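Enzyme subtilase SubTY from Bacillus sp. TY145 (Bacillus sp., PDB 5FFN) is a subtilisin-like serine endopeptidase from a Bacillus species that probably cleaves peptide bonds in proteins through a catalytic triad. Local coordinates at residues A1-Q6 with Q89-V94; K30-D35 with V135-S140; G47-C52 with A98-Y103; G73-G78 with V235-Y240; R122-E127 with K160-V165. All blocks are in the same frame, centred on the assembly; numbering follows the deposited sequence.

In the fold
Contact 2 lies near the middle of the chain, and its Asp35 probably belongs to the catalytic triad with His72 and Ser251. Contact 3 adds the next strand pair, strand 99-104 lying beside strand 29-35, and contact 5 packs helix 114-131 where strand 163-167 begins; their centres lie about 10 Å and 9 Å from that of contact 2. They also meet each other, through Gln51 NE2 and Glu127 OE1. Contact 4, centred about 13 Å from contact 2, lies on the helix that begins with His72 and packs Val76 on Asn138. Contact 1 adds the N-terminus, about 11 Å between centres from contact 4, joined to it by Ser4 and Glu236.

Contact 1: residues A1-Q6 with Q89-V94; sequences AVPSTQ and QGVYGV
Gln6 carries its CG beside the backbone N (chi1 -68°) and runs extended from there, which brings its amide up to the carbonyl of Gly90; Val91, with CG1 wedged between its own N and carbonyl carbon (chi1 79°), turns CG2 to the Pro3 ring and the carbonyl oxygen of Gln6. Gln6 NE2 gives a nearly straight hydrogen bond of 2.9 Å to Gly90 O, reaching a lone pair in the carbonyl plane, and the oxygen lies almost exactly in the plane of the amide. The same nitrogen also bonds Gly88 O, so one side chain serves two carbonyls of the loop, a task that suits a long, uncharged donor. The backbone of the residue works as well: Tyr92 N donates to Gln6 O over 2.9 Å, and this oxygen also sits in plane at the edge of the Tyr92 ring. With an alanine here, the carbonyls of Gly90 and Gly88 would probably lose a shared donor and the loop would be tied less firmly to the arm. Apolar contact completes the join. Pro3 CG rests 3.7 Å from Val91 CB, a rigid ring against a compact branched chain, and both residues also touch Tyr244 of strand 244-247. The arrangement is an N-terminal arm of a subtilisin-like fold, laid ahead of helix 9-15 along the loop that follows helix 72-81.

Contact 2: residues K30-D35 with V135-S140; sequences KVAVLD and VVINMS
Ala32 and Val136 sit at the heart of a parallel strand pair in the central sheet of the subtilase fold. Ala32 N donates to Val136 O over 2.8 Å, and Ala32 O accepts from Asn138 N at the same 2.8 Å, so Ala32 bonds the neighbouring strand through both its N-H and its carbonyl. Val136 N to Lys30 O and Leu34 N to Asn138 O extend the pairing on each side. On one face the small Ala32 places CB 4.1 Å from Val135 CG1, and Ile137 lies beyond; helix 114-131 covers this face through Val124, which touches Val135 and Ile137. On the other, Val31 and Asn138 meet helices 72-81 and 250-267, the two that bring His72 and Ser251. At the C-terminal ends Asp35, probably the triad aspartate, directs OD1 to His72 ND1. On the neighbouring strand, Asn138 holds CG anti to its backbone N (chi1 -173°), and ND2 gives a hydrogen bond of 3.0 Å to Ser140 OG, which also bonds Ser251 O. A water joins Asp35 to the other segment: it lies 2.7 Å from Asp35 OD2 and accepts from Asn138 ND2 at 2.9 Å and from Ser140 N at 2.8 Å.

Contact 3: residues G47-C52 with A98-Y103; sequences GSAEQC and AKLWAY
Ser48 and Gln51 face strand 99-103 through their main chains: Ser48 O accepts from Leu100 N and Gln51 O from Ala102 N, each over 2.9 Å. Between them the single carbonyl oxygen Leu100 O takes Glu50 N at 2.8 Å and, weakly, Gln51 N. This doubled grip marks a beta bulge, where Glu50 is the extra residue and the parallel register shifts by one. The backbone pairing of strands 49-54 and 99-104 belongs to the central, largely parallel sheet of the subtilase fold. The stacked group of the contact is the amide of Gln51, laid over one face of the Trp101 indole with the two planes 14° apart. Gln51 CG stands 3.7 Å from the centroid of the Trp101 five-membered ring, a CH-pi contact, while NE2 lies over the rim and bonds Glu127 of helix 114-131. Replacing Trp101 with an alanine would probably open a gap beneath this amide, let it turn more freely, and deprive the water at the indole edge of its NE1 donor. Among the polar side chains, Tyr103 OH donates to Gln51 OE1 over 2.6 Å from above the carbonyl plane. Glu50 crosses the aliphatic part of Lys99 at about a right angle; its carboxylate forms a salt bridge with Lys30 and reaches Trp101 NE1 through a water that accepts from NE1 at 2.8 Å. Lys99, bent at chi2 (-63°), gives NZ to Gly47 O at 3.1 Å.

Contact 4: residues G73-G78 with V235-Y240; sequences GTHVAG and VESTWY
Val235 opens the strand by meeting the imidazole of His75 at its edge: NE2 lies 2.8 Å from Val235 O, but the angle at the hydrogen is 117° and the bond is weak, the better partner of NE2 being Asn245 O on the neighbouring strand. Glu236 turns away from the helix to Ser4 of the N-terminal arm. Ser237 then does two things at once. Its CB sits over the centre of the His75 ring, 3.4 Å from the centroid, and its OG, anti to the backbone N (chi1 -171°), donates to a lone pair of His75 O over 2.7 Å. At Thr238 the hydroxyl OG1 reaches Thr74 O over 2.7 Å, from the face of that carbonyl opposite to the one used by Gly78 N. Both hydroxyls crowd against Gly78, where a side chain would run into them, so glycine suits the place. Trp239 brings the rim of its six-membered ring to His75 CB, with CZ3 at 3.9 Å, and the two rings meet rim to rim with planes at 83°. The methyl CG2 of Thr74 lies 3.5 Å from Trp239 C, and Tyr240 follows with CB beside Thr74 OG1, which bonds Asp68. Two short serine and threonine hydroxyls thus bond helix carbonyls directly, holding strand 235-238 close across the helix that begins with the probable catalytic His72.

Contact 5: residues R122-E127 with K160-V165; sequences RHVADE and KGVLIV
Val124 and Val162 meet in the apolar part of the contact, their side chains crossing at about a right angle with the CG1 methyls 4.2 Å apart. Next to them Val162 CG2 comes to 4.0 Å from Ala125 CA, an approach that the short alanine side chain probably permits. That small side chain probably also lets the helix come close to the end of the neighbouring helix, since Ala125 CB lies 3.8 Å from Lys160 CD and touches Tyr156 and Ala157 of helix 148-159. Val162 and Val124 both rest on Ile137, so the two valines pack helix 114-131 against the sheet there. The polar part is looser. Lys160 bends at its third and fourth torsions (125° and -66°), which takes its CE to within 3.7 Å of Asp126 OD1 while NZ stays beyond salt-bridge range at 4.1 Å from that same OD1. A water fills the difference: it donates to Asp126 OD1 over 2.8 Å and accepts from Lys160 NZ. Asp126 OD1 also bonds Tyr156 OH. In the backbone, Gly161 has a positive phi and closes helix 148-159 with a Schellman motif, Val162 N bonding Ala157 O and Gly161 N bonding Tyr158 O; glycine adopts this shape with little cost. The chain then enters strand 163-167, completing a beta-alpha-beta crossover from strand 134-142. The chemistry divides accordingly: methyl contacts hold the helix to the buried side, while Asp126 and Lys160, both partly exposed, interact through a water and not by a salt bridge, so their attraction is probably weakened by solvent.

Contact 1: residues A1-Q6 with Q89-V94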
# COMPACT_ATOMS: atom_id res chain seq x y z
N ALA A 1 15.46 -19.39 -7.96
CA ALA A 1 14.68 -18.50 -8.87
C ALA A 1 15.37 -17.13 -8.97
O ALA A 1 16.06 -16.69 -8.05
CB ALA A 1 13.21 -18.34 -8.38
N VAL A 2 15.25 -16.50 -10.11
CA VAL A 2 15.71 -15.13 -10.25
C VAL A 2 14.58 -14.28 -10.81
O VAL A 2 13.70 -14.77 -11.54
CB VAL A 2 17.01 -15.02 -11.10
CG1 VAL A 2 18.23 -15.48 -10.28
CG2 VAL A 2 16.87 -15.77 -12.39
N PRO A 3 14.56 -13.00 -10.43
CA PRO A 3 13.48 -12.19 -10.98
C PRO A 3 13.71 -12.00 -12.49
O PRO A 3 14.82 -12.25 -12.98
CB PRO A 3 13.61 -10.86 -10.20
CG PRO A 3 15.07 -10.79 -9.79
CD PRO A 3 15.48 -12.25 -9.57
N SER A 4 12.71 -11.52 -13.21
CA SER A 4 12.88 -11.19 -14.63
C SER A 4 13.92 -10.07 -14.86
O SER A 4 14.50 -9.96 -15.95
CB SER A 4 11.55 -10.86 -15.31
OG SER A 4 11.04 -9.57 -14.99
N THR A 5 14.12 -9.25 -13.83
CA THR A 5 15.12 -8.16 -13.79
C THR A 5 15.34 -7.92 -12.32
O THR A 5 14.40 -8.07 -11.50
CB THR A 5 14.66 -6.85 -14.51
OG1 THR A 5 15.64 -5.82 -14.31
CG2 THR A 5 13.31 -6.34 -13.99
N GLN A 6 16.56 -7.54 -11.97
CA GLN A 6 16.89 -7.33 -10.59
C GLN A 6 16.30 -6.01 -10.12
O GLN A 6 16.15 -5.80 -8.93
CB GLN A 6 18.39 -7.32 -10.41
CG GLN A 6 18.99 -8.69 -10.67
CD GLN A 6 20.39 -8.79 -10.17
OE1 GLN A 6 21.32 -8.65 -10.94
NE2 GLN A 6 20.55 -9.02 -8.88
N GLN A 89 22.14 -11.94 -6.73
CA GLN A 89 21.41 -12.18 -7.97
C GLN A 89 19.86 -11.98 -7.85
O GLN A 89 19.12 -12.12 -8.83
CB GLN A 89 21.75 -13.61 -8.50
CG GLN A 89 21.14 -13.90 -9.88
CD GLN A 89 21.89 -14.92 -10.80
OE1 GLN A 89 22.15 -16.09 -10.46
NE2 GLN A 89 22.13 -14.47 -12.03
N GLY A 90 19.40 -11.62 -6.65
CA GLY A 90 17.97 -11.49 -6.40
C GLY A 90 17.41 -10.14 -6.80
O GLY A 90 18.06 -9.34 -7.51
N VAL A 91 16.17 -9.91 -6.38
CA VAL A 91 15.47 -8.65 -6.68
C VAL A 91 15.87 -7.63 -5.65
O VAL A 91 16.22 -7.95 -4.50
CB VAL A 91 13.92 -8.87 -6.79
CG1 VAL A 91 13.28 -8.94 -5.41
CG2 VAL A 91 13.27 -7.81 -7.65
N TYR A 92 15.81 -6.35 -6.06
CA TYR A 92 16.08 -5.21 -5.20
C TYR A 92 14.83 -4.35 -4.95
O TYR A 92 14.12 -4.07 -5.87
CB TYR A 92 17.10 -4.30 -5.88
CG TYR A 92 18.49 -4.83 -5.69
CD1 TYR A 92 19.16 -4.56 -4.51
CD2 TYR A 92 19.08 -5.65 -6.65
CE1 TYR A 92 20.44 -5.06 -4.28
CE2 TYR A 92 20.39 -6.17 -6.42
CZ TYR A 92 21.04 -5.86 -5.25
OH TYR A 92 22.32 -6.32 -4.94
N GLY A 93 14.66 -3.90 -3.73
CA GLY A 93 13.60 -2.94 -3.37
C GLY A 93 14.20 -1.57 -3.31
O GLY A 93 15.36 -1.36 -3.69
N VAL A 94 13.43 -0.61 -2.82
CA VAL A 94 13.91 0.76 -2.76
C VAL A 94 15.04 1.01 -1.75
O VAL A 94 15.96 1.79 -2.04
CB VAL A 94 12.74 1.76 -2.54
CG1 VAL A 94 13.26 3.19 -2.63
CG2 VAL A 94 11.68 1.55 -3.55

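Contact 2: residues K30-D35 with V135-S140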
# COMPACT_ATOMS: atom_id res chain seq x y z
N LYS A 30 13.62 1.43 10.31
CA LYS A 30 12.75 0.27 10.35
C LYS A 30 11.49 0.55 9.49
O LYS A 30 10.91 1.66 9.57
CB LYS A 30 12.29 -0.06 11.75
CG LYS A 30 13.35 0.09 12.84
CD LYS A 30 14.60 -0.78 12.57
CE LYS A 30 15.74 -0.44 13.52
NZ LYS A 30 16.91 -1.35 13.21
N VAL A 31 11.10 -0.42 8.68
CA VAL A 31 9.80 -0.35 7.99
C VAL A 31 8.91 -1.46 8.54
O VAL A 31 9.26 -2.68 8.47
CB VAL A 31 9.91 -0.40 6.47
CG1 VAL A 31 8.50 -0.26 5.84
CG2 VAL A 31 10.83 0.71 5.96
N ALA A 32 7.80 -1.04 9.13
CA ALA A 32 6.79 -1.96 9.66
C ALA A 32 5.76 -2.26 8.57
O ALA A 32 4.96 -1.38 8.18
CB ALA A 32 6.16 -1.43 10.93
N VAL A 33 5.82 -3.48 8.06
CA VAL A 33 4.88 -3.94 7.03
C VAL A 33 3.76 -4.68 7.73
O VAL A 33 3.93 -5.84 8.21
CB VAL A 33 5.57 -4.80 5.96
CG1 VAL A 33 4.56 -5.38 4.99
CG2 VAL A 33 6.63 -3.99 5.23
N LEU A 34 2.61 -4.01 7.78
CA LEU A 34 1.40 -4.51 8.48
C LEU A 34 0.53 -5.12 7.38
O LEU A 34 -0.11 -4.42 6.61
CB LEU A 34 0.68 -3.39 9.24
CG LEU A 34 1.13 -3.12 10.67
CD1 LEU A 34 2.65 -2.79 10.77
CD2 LEU A 34 0.25 -2.02 11.32
N ASP A 35 0.53 -6.44 7.30
CA ASP A 35 0.04 -7.10 6.13
C ASP A 35 -0.31 -8.57 6.38
O ASP A 35 -0.64 -8.95 7.52
CB ASP A 35 1.07 -6.94 4.99
CG ASP A 35 0.44 -6.89 3.61
OD1 ASP A 35 -0.16 -7.90 3.19
OD2 ASP A 35 0.54 -5.81 2.97
N VAL A 135 10.79 4.72 12.42
CA VAL A 135 9.95 3.70 11.87
C VAL A 135 8.95 4.31 10.88
O VAL A 135 8.34 5.34 11.15
CB VAL A 135 9.15 2.93 12.96
CG1 VAL A 135 8.36 1.76 12.34
CG2 VAL A 135 10.08 2.46 14.11
N VAL A 136 8.81 3.64 9.75
CA VAL A 136 7.79 3.96 8.78
C VAL A 136 6.82 2.75 8.73
O VAL A 136 7.26 1.62 8.55
CB VAL A 136 8.39 4.13 7.39
CG1 VAL A 136 7.28 4.53 6.35
CG2 VAL A 136 9.51 5.18 7.40
N ILE A 137 5.54 3.00 8.91
CA ILE A 137 4.51 1.99 8.75
C ILE A 137 4.07 1.99 7.31
O ILE A 137 3.76 3.06 6.75
CB ILE A 137 3.30 2.27 9.62
CG1 ILE A 137 3.64 2.00 11.08
CG2 ILE A 137 2.12 1.44 9.15
CD1 ILE A 137 2.54 2.41 12.09
N ASN A 138 4.04 0.81 6.73
CA ASN A 138 3.39 0.54 5.47
C ASN A 138 2.10 -0.22 5.65
O ASN A 138 2.10 -1.35 6.18
CB ASN A 138 4.33 -0.28 4.58
CG ASN A 138 3.80 -0.48 3.16
OD1 ASN A 138 4.33 0.12 2.22
ND2 ASN A 138 2.78 -1.38 2.98
N MET A 139 1.00 0.37 5.18
CA MET A 139 -0.30 -0.30 5.18
C MET A 139 -0.89 -0.34 3.77
O MET A 139 -1.57 0.59 3.28
CB MET A 139 -1.27 0.32 6.16
CG MET A 139 -1.01 -0.09 7.58
SD MET A 139 -2.27 0.48 8.73
CE MET A 139 -1.91 2.23 8.80
N SER A 140 -0.59 -1.44 3.11
CA SER A 140 -1.16 -1.78 1.81
C SER A 140 -2.52 -2.46 2.00
O SER A 140 -2.74 -3.62 1.59
CB SER A 140 -0.18 -2.65 1.02
OG SER A 140 0.97 -1.89 0.63
O HOH W 1 1.09 -3.48 4.13

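Contact 3: residues G47-C52 with A98-Y103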
# COMPACT_ATOMS: atom_id res chain seq x y z
N GLY A 47 17.64 -11.99 6.86
CA GLY A 47 18.37 -11.17 7.82
C GLY A 47 17.81 -9.77 7.99
O GLY A 47 18.28 -9.00 8.86
N SER A 48 16.77 -9.44 7.24
CA SER A 48 16.17 -8.10 7.36
C SER A 48 15.16 -7.98 8.49
O SER A 48 15.02 -6.91 9.08
CB SER A 48 15.52 -7.65 6.04
OG SER A 48 14.44 -8.49 5.65
N ALA A 49 14.50 -9.08 8.83
CA ALA A 49 13.43 -9.04 9.84
C ALA A 49 13.97 -8.93 11.24
O ALA A 49 14.54 -9.89 11.76
CB ALA A 49 12.53 -10.26 9.71
N GLU A 50 13.79 -7.78 11.87
CA GLU A 50 14.12 -7.60 13.27
C GLU A 50 12.96 -7.85 14.21
O GLU A 50 13.17 -8.01 15.43
CB GLU A 50 14.72 -6.22 13.53
CG GLU A 50 16.12 -6.17 12.94
CD GLU A 50 16.91 -4.91 13.19
OE1 GLU A 50 16.32 -3.87 13.54
OE2 GLU A 50 18.17 -5.00 13.01
N GLN A 51 11.73 -7.76 13.70
CA GLN A 51 10.53 -8.14 14.48
C GLN A 51 9.62 -8.95 13.56
O GLN A 51 9.60 -8.75 12.34
CB GLN A 51 9.78 -6.94 15.08
CG GLN A 51 10.55 -6.04 16.03
CD GLN A 51 9.67 -5.24 16.94
OE1 GLN A 51 8.45 -5.40 16.94
NE2 GLN A 51 10.27 -4.34 17.73
N CYS A 52 8.94 -9.93 14.16
CA CYS A 52 8.06 -10.81 13.45
C CYS A 52 6.96 -11.15 14.46
O CYS A 52 7.20 -11.87 15.43
CB CYS A 52 8.81 -12.04 12.98
SG CYS A 52 7.82 -13.38 12.40
N ALA A 98 17.40 -1.04 4.85
CA ALA A 98 16.42 -0.85 5.95
C ALA A 98 16.13 -2.21 6.58
O ALA A 98 16.35 -3.25 5.96
CB ALA A 98 15.11 -0.20 5.43
N LYS A 99 15.64 -2.17 7.81
CA LYS A 99 15.23 -3.38 8.51
C LYS A 99 13.70 -3.48 8.54
O LYS A 99 13.01 -2.48 8.46
CB LYS A 99 15.80 -3.42 9.90
CG LYS A 99 17.32 -3.66 9.92
CD LYS A 99 17.76 -4.99 9.34
CE LYS A 99 19.32 -5.05 9.39
NZ LYS A 99 19.84 -6.38 8.95
N LEU A 100 13.23 -4.70 8.71
CA LEU A 100 11.82 -5.05 8.57
C LEU A 100 11.21 -5.39 9.92
O LEU A 100 11.78 -6.15 10.72
CB LEU A 100 11.65 -6.16 7.53
CG LEU A 100 10.30 -6.86 7.42
CD1 LEU A 100 9.24 -5.91 6.83
CD2 LEU A 100 10.36 -8.08 6.58
N TRP A 101 10.05 -4.79 10.20
CA TRP A 101 9.20 -5.29 11.27
C TRP A 101 7.97 -5.91 10.56
O TRP A 101 7.10 -5.19 10.02
CB TRP A 101 8.80 -4.22 12.26
CG TRP A 101 9.88 -3.55 13.14
CD1 TRP A 101 11.22 -3.82 13.14
CD2 TRP A 101 9.67 -2.58 14.15
NE1 TRP A 101 11.86 -3.07 14.10
CE2 TRP A 101 10.93 -2.30 14.74
CE3 TRP A 101 8.53 -1.90 14.65
CZ2 TRP A 101 11.09 -1.36 15.74
CZ3 TRP A 101 8.70 -0.98 15.66
CH2 TRP A 101 9.99 -0.73 16.22
N ALA A 102 7.90 -7.24 10.57
CA ALA A 102 6.86 -7.96 9.83
C ALA A 102 5.71 -8.24 10.78
O ALA A 102 5.82 -9.11 11.63
CB ALA A 102 7.40 -9.24 9.21
N TYR A 103 4.63 -7.45 10.67
CA TYR A 103 3.48 -7.59 11.58
C TYR A 103 2.30 -8.14 10.80
O TYR A 103 1.81 -7.51 9.87
CB TYR A 103 3.10 -6.26 12.17
CG TYR A 103 3.95 -5.73 13.29
CD1 TYR A 103 5.25 -6.21 13.55
CD2 TYR A 103 3.48 -4.69 14.09
CE1 TYR A 103 6.02 -5.67 14.59
CE2 TYR A 103 4.23 -4.16 15.13
CZ TYR A 103 5.53 -4.67 15.36
OH TYR A 103 6.26 -4.09 16.40
O HOH W 2 14.42 -3.34 15.19
O HOH W 3 19.26 -7.18 11.65

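Contact 4: residues G73-G78 with V235-Y240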
# COMPACT_ATOMS: atom_id res chain seq x y z
N GLY A 73 1.85 -9.78 1.51
CA GLY A 73 2.77 -9.16 2.47
C GLY A 73 4.24 -9.34 2.10
O GLY A 73 5.05 -8.44 2.28
N THR A 74 4.57 -10.52 1.57
CA THR A 74 5.94 -10.78 1.08
C THR A 74 6.34 -9.89 -0.10
O THR A 74 7.48 -9.37 -0.14
CB THR A 74 6.13 -12.29 0.73
OG1 THR A 74 5.85 -13.03 1.91
CG2 THR A 74 7.60 -12.57 0.26
N HIS A 75 5.39 -9.68 -0.99
CA HIS A 75 5.51 -8.90 -2.19
C HIS A 75 5.75 -7.42 -1.79
O HIS A 75 6.71 -6.78 -2.23
CB HIS A 75 4.28 -9.11 -3.05
CG HIS A 75 4.42 -8.62 -4.44
ND1 HIS A 75 4.28 -7.29 -4.78
CD2 HIS A 75 4.76 -9.26 -5.58
CE1 HIS A 75 4.51 -7.14 -6.07
NE2 HIS A 75 4.79 -8.33 -6.59
N VAL A 76 4.92 -6.93 -0.90
CA VAL A 76 5.03 -5.56 -0.40
C VAL A 76 6.39 -5.32 0.28
O VAL A 76 7.08 -4.35 -0.01
CB VAL A 76 3.80 -5.27 0.55
CG1 VAL A 76 4.04 -4.03 1.34
CG2 VAL A 76 2.52 -5.16 -0.25
N ALA A 77 6.81 -6.24 1.13
CA ALA A 77 8.03 -6.10 1.84
C ALA A 77 9.22 -6.04 0.85
O ALA A 77 10.17 -5.26 1.07
CB ALA A 77 8.18 -7.23 2.82
N GLY A 78 9.17 -6.85 -0.20
CA GLY A 78 10.25 -6.90 -1.20
C GLY A 78 10.42 -5.56 -1.92
O GLY A 78 11.54 -5.09 -2.19
N VAL A 235 3.86 -4.82 -10.94
CA VAL A 235 5.04 -4.73 -10.12
C VAL A 235 5.52 -6.11 -9.70
O VAL A 235 4.86 -6.83 -8.94
CB VAL A 235 4.77 -3.86 -8.81
CG1 VAL A 235 5.91 -3.93 -7.85
CG2 VAL A 235 4.49 -2.40 -9.23
N GLU A 236 6.72 -6.45 -10.15
CA GLU A 236 7.41 -7.67 -9.72
C GLU A 236 8.12 -7.53 -8.40
O GLU A 236 8.79 -6.53 -8.10
CB GLU A 236 8.42 -8.06 -10.80
CG GLU A 236 9.13 -9.36 -10.55
CD GLU A 236 10.03 -9.78 -11.72
OE1 GLU A 236 10.19 -8.98 -12.69
OE2 GLU A 236 10.51 -10.95 -11.67
N SER A 237 7.95 -8.53 -7.53
CA SER A 237 8.62 -8.54 -6.27
C SER A 237 8.69 -9.99 -5.77
O SER A 237 8.28 -10.93 -6.49
CB SER A 237 7.88 -7.64 -5.25
OG SER A 237 8.61 -7.46 -4.08
N THR A 238 9.20 -10.09 -4.55
CA THR A 238 9.36 -11.33 -3.78
C THR A 238 7.98 -11.97 -3.48
O THR A 238 6.99 -11.27 -3.32
CB THR A 238 10.08 -11.06 -2.49
OG1 THR A 238 9.54 -9.93 -1.80
CG2 THR A 238 11.58 -10.81 -2.69
N TRP A 239 7.96 -13.30 -3.39
CA TRP A 239 6.72 -14.06 -3.18
C TRP A 239 6.90 -15.12 -2.10
O TRP A 239 8.01 -15.55 -1.79
CB TRP A 239 6.26 -14.67 -4.49
CG TRP A 239 4.82 -15.06 -4.56
CD1 TRP A 239 4.31 -16.32 -4.76
CD2 TRP A 239 3.71 -14.18 -4.46
NE1 TRP A 239 2.93 -16.26 -4.81
CE2 TRP A 239 2.55 -14.96 -4.62
CE3 TRP A 239 3.59 -12.80 -4.27
CZ2 TRP A 239 1.27 -14.39 -4.58
CZ3 TRP A 239 2.34 -12.24 -4.27
CH2 TRP A 239 1.20 -13.03 -4.41
N TYR A 240 5.78 -15.47 -1.46
CA TYR A 240 5.82 -16.22 -0.22
C TYR A 240 6.32 -17.67 -0.41
O TYR A 240 6.75 -18.28 0.55
CB TYR A 240 4.44 -16.25 0.49
CG TYR A 240 3.42 -17.20 -0.09
CD1 TYR A 240 2.75 -16.93 -1.27
CD2 TYR A 240 3.07 -18.37 0.61
CE1 TYR A 240 1.80 -17.81 -1.77
CE2 TYR A 240 2.13 -19.23 0.14
CZ TYR A 240 1.50 -18.98 -1.04
OH TYR A 240 0.55 -19.87 -1.51

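Contact 5: residues R122-E127 with K160-V165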
# COMPACT_ATOMS: atom_id res chain seq x y z
N ARG A 122 -0.74 0.67 17.04
CA ARG A 122 -0.37 1.12 18.38
C ARG A 122 0.88 0.44 18.91
O ARG A 122 1.72 1.11 19.52
CB ARG A 122 -1.53 0.91 19.35
CG ARG A 122 -2.70 1.77 18.99
CD ARG A 122 -3.88 1.56 19.91
NE ARG A 122 -4.81 2.67 19.80
CZ ARG A 122 -4.75 3.80 20.50
NH1 ARG A 122 -3.83 3.99 21.41
NH2 ARG A 122 -5.66 4.73 20.29
N HIS A 123 1.01 -0.85 18.63
CA HIS A 123 2.18 -1.61 19.05
C HIS A 123 3.46 -1.11 18.35
O HIS A 123 4.47 -0.91 18.99
CB HIS A 123 1.94 -3.10 18.83
CG HIS A 123 3.04 -3.96 19.35
ND1 HIS A 123 3.19 -4.27 20.69
CD2 HIS A 123 4.07 -4.57 18.72
CE1 HIS A 123 4.27 -5.01 20.86
NE2 HIS A 123 4.82 -5.22 19.68
N VAL A 124 3.39 -0.84 17.05
CA VAL A 124 4.52 -0.21 16.36
C VAL A 124 4.97 1.06 17.10
O VAL A 124 6.16 1.22 17.36
CB VAL A 124 4.19 0.16 14.87
CG1 VAL A 124 5.35 0.97 14.23
CG2 VAL A 124 3.89 -1.07 14.05
N ALA A 125 4.02 1.94 17.40
CA ALA A 125 4.29 3.22 18.06
C ALA A 125 4.95 3.01 19.43
O ALA A 125 5.96 3.66 19.75
CB ALA A 125 3.03 4.02 18.21
N ASP A 126 4.44 2.03 20.17
CA ASP A 126 4.99 1.69 21.48
C ASP A 126 6.41 1.15 21.36
O ASP A 126 7.29 1.55 22.11
CB ASP A 126 4.08 0.72 22.21
CG ASP A 126 2.80 1.38 22.72
OD1 ASP A 126 2.72 2.61 22.81
OD2 ASP A 126 1.85 0.66 23.04
N GLU A 127 6.63 0.28 20.38
CA GLU A 127 7.95 -0.27 20.11
C GLU A 127 8.92 0.83 19.68
O GLU A 127 10.09 0.84 20.11
CB GLU A 127 7.90 -1.36 19.04
CG GLU A 127 7.23 -2.64 19.51
CD GLU A 127 8.08 -3.40 20.51
OE1 GLU A 127 9.19 -3.82 20.18
OE2 GLU A 127 7.63 -3.52 21.65
N LYS A 160 3.49 9.81 18.18
CA LYS A 160 4.73 9.25 18.71
C LYS A 160 5.87 9.17 17.66
O LYS A 160 6.86 8.45 17.86
CB LYS A 160 4.44 7.88 19.33
CG LYS A 160 3.52 7.95 20.57
CD LYS A 160 3.06 6.58 20.99
CE LYS A 160 3.37 6.26 22.42
NZ LYS A 160 4.81 6.16 22.64
N GLY A 161 5.78 9.98 16.59
CA GLY A 161 6.86 10.17 15.62
C GLY A 161 7.07 9.08 14.58
O GLY A 161 8.18 8.92 14.05
N VAL A 162 6.02 8.27 14.34
CA VAL A 162 6.04 7.19 13.35
C VAL A 162 5.37 7.70 12.06
O VAL A 162 4.26 8.26 12.13
CB VAL A 162 5.27 5.92 13.84
CG1 VAL A 162 5.23 4.85 12.75
CG2 VAL A 162 5.92 5.33 15.10
N LEU A 163 6.04 7.57 10.93
CA LEU A 163 5.44 7.96 9.64
C LEU A 163 4.48 6.84 9.21
O LEU A 163 4.83 5.66 9.28
CB LEU A 163 6.51 8.12 8.58
CG LEU A 163 6.02 8.65 7.23
CD1 LEU A 163 5.50 10.08 7.40
CD2 LEU A 163 7.11 8.57 6.22
N ILE A 164 3.30 7.21 8.73
CA ILE A 164 2.33 6.24 8.23
C ILE A 164 2.11 6.47 6.72
O ILE A 164 1.67 7.57 6.30
CB ILE A 164 0.95 6.29 9.00
CG1 ILE A 164 1.12 5.99 10.50
CG2 ILE A 164 -0.02 5.28 8.45
CD1 ILE A 164 1.15 7.20 11.31
N VAL A 165 2.34 5.42 5.97
CA VAL A 165 2.16 5.41 4.53
C VAL A 165 1.14 4.33 4.18
O VAL A 165 1.28 3.18 4.63
CB VAL A 165 3.52 5.18 3.81
CG1 VAL A 165 3.30 5.28 2.30
CG2 VAL A 165 4.58 6.21 4.24
O HOH W 4 4.52 3.93 24.56